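Local coordinates for RNA-binding protein with serine-rich domain 1 (Homo sapiens, PDB 4A8X) that binds RNA and serves as an auxiliary component of the splicing-dependent exon junction complex, acting in pre- and post-splicing mRNP complexes, at residues 6-11 with 49-54. Sequence-based numbering, arbitrary orientation.
Sequences KVHIGR and YAYVEF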
ATOM      1  N   LYS A   6      15.483 -12.562  16.671  1.00 21.74           N
ATOM      2  CA  LYS A   6      14.107 -12.327  16.233  1.00 21.07           C
ATOM      3  C   LYS A   6      13.814 -10.831  16.178  1.00 19.37           C
ATOM      4  O   LYS A   6      14.191 -10.090  17.085  1.00 19.69           O
ATOM      5  CB  LYS A   6      13.140 -13.025  17.179  1.00 21.61           C
ATOM      6  CG  LYS A   6      11.664 -12.968  16.703  1.00 26.79           C
ATOM      7  CD  LYS A   6      10.690 -13.483  17.804  1.00 30.32           C
ATOM      8  CE  LYS A   6      10.991 -14.892  18.235  1.00 30.74           C
ATOM      9  NZ  LYS A   6      10.164 -15.292  19.410  1.00 32.31           N
ATOM     10  N   VAL A   7      13.129 -10.387  15.137  1.00 19.16           N
ATOM     11  CA  VAL A   7      12.780  -8.974  14.996  1.00 20.71           C
ATOM     12  C   VAL A   7      11.265  -8.786  14.742  1.00 25.69           C
ATOM     13  O   VAL A   7      10.639  -9.614  14.054  1.00 23.89           O
ATOM     14  CB  VAL A   7      13.573  -8.296  13.838  1.00 21.39           C
ATOM     15  CG1 VAL A   7      15.119  -8.526  13.982  1.00 26.97           C
ATOM     16  CG2 VAL A   7      13.100  -8.778  12.500  1.00 22.11           C
ATOM     17  N   HIS A   8      10.696  -7.712  15.304  1.00 20.21           N
ATOM     18  CA  HIS A   8       9.298  -7.320  15.037  1.00 18.32           C
ATOM     19  C   HIS A   8       9.317  -6.249  13.944  1.00 18.11           C
ATOM     20  O   HIS A   8      10.042  -5.253  14.037  1.00 19.53           O
ATOM     21  CB  HIS A   8       8.648  -6.763  16.315  1.00 21.71           C
ATOM     22  CG  HIS A   8       7.263  -6.217  16.120  1.00 26.61           C
ATOM     23  ND1 HIS A   8       7.028  -4.926  15.702  1.00 27.53           N
ATOM     24  CD2 HIS A   8       6.044  -6.779  16.313  1.00 31.32           C
ATOM     25  CE1 HIS A   8       5.717  -4.709  15.658  1.00 31.35           C
ATOM     26  NE2 HIS A   8       5.096  -5.820  16.011  1.00 30.23           N
ATOM     27  N   ILE A   9       8.553  -6.466  12.903  1.00 16.26           N
ATOM     28  CA  ILE A   9       8.377  -5.489  11.834  1.00 18.80           C
ATOM     29  C   ILE A   9       6.987  -4.857  11.936  1.00 21.38           C
ATOM     30  O   ILE A   9       5.985  -5.570  11.932  1.00 23.38           O
ATOM     31  CB  ILE A   9       8.483  -6.165  10.440  1.00 18.85           C
ATOM     32  CG1 ILE A   9       9.762  -6.994  10.324  1.00 20.71           C
ATOM     33  CG2 ILE A   9       8.390  -5.138   9.329  1.00 16.04           C
ATOM     34  CD1 ILE A   9      11.054  -6.240  10.705  1.00 27.59           C
ATOM     35  N   GLY A  10       6.935  -3.525  12.022  1.00 18.36           N
ATOM     36  CA  GLY A  10       5.690  -2.808  12.254  1.00 20.18           C
ATOM     37  C   GLY A  10       5.327  -1.863  11.113  1.00 20.38           C
ATOM     38  O   GLY A  10       6.173  -1.520  10.279  1.00 20.75           O
ATOM     39  N   ARG A  11       4.064  -1.450  11.095  1.00 18.14           N
ATOM     40  CA  ARG A  11       3.537  -0.494  10.110  1.00 20.45           C
ATOM     41  C   ARG A  11       3.495  -1.059   8.680  1.00 19.71           C
ATOM     42  O   ARG A  11       3.734  -0.357   7.710  1.00 21.41           O
ATOM     43  CB  ARG A  11       4.350   0.808  10.151  1.00 24.54           C
ATOM     44  CG  ARG A  11       4.240   1.621  11.462  1.00 30.63           C
ATOM     45  CD  ARG A  11       2.849   2.299  11.635  1.00 41.26           C
ATOM     46  NE  ARG A  11       2.535   3.284  10.580  1.00 44.37           N
ATOM     47  CZ  ARG A  11       1.299   3.626  10.186  1.00 46.88           C
ATOM     48  NH1 ARG A  11       0.225   3.076  10.749  1.00 49.35           N
ATOM     49  NH2 ARG A  11       1.134   4.513   9.203  1.00 43.30           N
ATOM     50  N   TYR A  49       1.674  -6.269  11.083  1.00 20.88           N
ATOM     51  CA  TYR A  49       3.002  -6.521  11.600  1.00 20.09           C
ATOM     52  C   TYR A  49       3.441  -7.976  11.364  1.00 21.17           C
ATOM     53  O   TYR A  49       2.615  -8.833  11.033  1.00 20.12           O
ATOM     54  CB  TYR A  49       3.062  -6.174  13.068  1.00 20.84           C
ATOM     55  CG  TYR A  49       2.253  -7.067  13.972  1.00 24.71           C
ATOM     56  CD1 TYR A  49       2.757  -8.269  14.428  1.00 28.88           C
ATOM     57  CD2 TYR A  49       0.962  -6.700  14.355  1.00 30.73           C
ATOM     58  CE1 TYR A  49       1.994  -9.096  15.273  1.00 35.86           C
ATOM     59  CE2 TYR A  49       0.203  -7.500  15.192  1.00 35.77           C
ATOM     60  CZ  TYR A  49       0.721  -8.697  15.647  1.00 36.84           C
ATOM     61  OH  TYR A  49      -0.048  -9.483  16.468  1.00 35.90           O
ATOM     62  N   ALA A  50       4.748  -8.228  11.519  1.00 18.70           N
ATOM     63  CA  ALA A  50       5.297  -9.573  11.404  1.00 22.82           C
ATOM     64  C   ALA A  50       6.479  -9.766  12.356  1.00 24.77           C
ATOM     65  O   ALA A  50       7.185  -8.809  12.683  1.00 24.29           O
ATOM     66  CB  ALA A  50       5.754  -9.850   9.972  1.00 21.74           C
ATOM     67  N   TYR A  51       6.693 -11.004  12.801  1.00 22.14           N
ATOM     68  CA  TYR A  51       7.960 -11.335  13.449  1.00 23.58           C
ATOM     69  C   TYR A  51       8.797 -12.150  12.474  1.00 27.09           C
ATOM     70  O   TYR A  51       8.280 -13.042  11.770  1.00 30.54           O
ATOM     71  CB  TYR A  51       7.746 -12.126  14.727  1.00 24.07           C
ATOM     72  CG  TYR A  51       6.999 -11.402  15.801  1.00 28.33           C
ATOM     73  CD1 TYR A  51       7.680 -10.697  16.786  1.00 30.21           C
ATOM     74  CD2 TYR A  51       5.617 -11.437  15.855  1.00 31.88           C
ATOM     75  CE1 TYR A  51       6.993 -10.041  17.809  1.00 34.94           C
ATOM     76  CE2 TYR A  51       4.913 -10.793  16.890  1.00 38.47           C
ATOM     77  CZ  TYR A  51       5.628 -10.094  17.855  1.00 38.12           C
ATOM     78  OH  TYR A  51       4.983  -9.433  18.868  1.00 37.27           O
ATOM     79  N   VAL A  52      10.080 -11.823  12.405  1.00 22.12           N
ATOM     80  CA  VAL A  52      11.021 -12.567  11.577  1.00 22.93           C
ATOM     81  C   VAL A  52      12.212 -13.038  12.438  1.00 25.32           C
ATOM     82  O   VAL A  52      12.859 -12.233  13.118  1.00 21.52           O
ATOM     83  CB  VAL A  52      11.502 -11.714  10.374  1.00 26.90           C
ATOM     84  CG1 VAL A  52      12.525 -12.471   9.560  1.00 27.65           C
ATOM     85  CG2 VAL A  52      10.289 -11.335   9.477  1.00 27.27           C
ATOM     86  N   GLU A  53      12.484 -14.337  12.419  1.00 24.36           N
ATOM     87  CA  GLU A  53      13.610 -14.883  13.180  1.00 28.01           C
ATOM     88  C   GLU A  53      14.675 -15.358  12.220  1.00 26.68           C
ATOM     89  O   GLU A  53      14.392 -16.167  11.334  1.00 25.54           O
ATOM     90  CB  GLU A  53      13.158 -16.031  14.087  1.00 27.26           C
ATOM     91  CG  GLU A  53      14.323 -16.699  14.770  1.00 48.86           C
ATOM     92  CD  GLU A  53      13.906 -17.689  15.825  1.00 52.76           C
ATOM     93  OE1 GLU A  53      13.685 -18.866  15.473  1.00 53.06           O
ATOM     94  OE2 GLU A  53      13.824 -17.289  17.010  1.00 55.34           O
ATOM     95  N   PHE A  54      15.891 -14.850  12.404  1.00 23.92           N
ATOM     96  CA  PHE A  54      17.016 -15.199  11.555  1.00 24.35           C
ATOM     97  C   PHE A  54      17.827 -16.315  12.208  1.00 27.10           C
ATOM     98  O   PHE A  54      17.614 -16.656  13.375  1.00 30.19           O
ATOM     99  CB  PHE A  54      17.908 -13.996  11.311  1.00 23.57           C
ATOM    100  CG  PHE A  54      17.269 -12.929  10.474  1.00 24.31           C
ATOM    101  CD1 PHE A  54      17.314 -13.008   9.071  1.00 25.23           C
ATOM    102  CD2 PHE A  54      16.621 -11.850  11.072  1.00 22.46           C
ATOM    103  CE1 PHE A  54      16.727 -12.025   8.287  1.00 22.28           C
ATOM    104  CE2 PHE A  54      15.991 -10.863  10.292  1.00 23.77           C
ATOM    105  CZ  PHE A  54      16.054 -10.949   8.881  1.00 19.22           C
TER
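The two central strands of an RNA recognition motif, strand 6-10 and the 49-54 part of strand 46-54, pair antiparallel here, with an aromatic cluster of His8, Tyr49 and Tyr51 on the sheet face turned from the helices. Four backbone hydrogen bonds join them: Val7 and Val52 exchange one pair, N of Val7 to O of Val52 at 2.7 Å and N of Val52 to O of Val7 at 2.8 Å, and Ile9 and Ala50 the other, in which the Ile9 N-H meets Ala50 O almost straight (177°). His8 and Tyr51 form a non-hydrogen-bonded pair with a T-shaped stack above it. With CG swung anti to the backbone N (chi1 175°), the imidazole turns its CD2 edge onto one face of the phenol ring, CD2 lying 3.7 Å from Tyr51 CZ and the planes meeting at 74°. On Tyr49, NE2 of His8 lies 3.6 Å from CB and almost as near to CG and CD1, although the two near-parallel rings barely overlap. Replacing His8 by alanine is likely to leave the face of Tyr51 without its edge partner and to open a gap beside Tyr49. Further along this face, Lys6 CE lies 3.9 Å from Glu53 OE2, but Lys6 NZ stays 4.8 Å from that oxygen and hydrogen-bonds Ala84 O; Lys6 also makes a cation-pi contact with Trp86. The other face is apolar: Val7 CG2 packs 4.0 Å from Val52 CB and touches the edge of the Phe54 ring at CE2, while Val7 also meets Ala60 and Leu64 of helix 57-67. Strands 6-10 and 46-54 hold the places of the RNP2 and RNP1 strands of the RRM fold, and the outward rings are consistent with the aromatic positions that commonly receive RNA there.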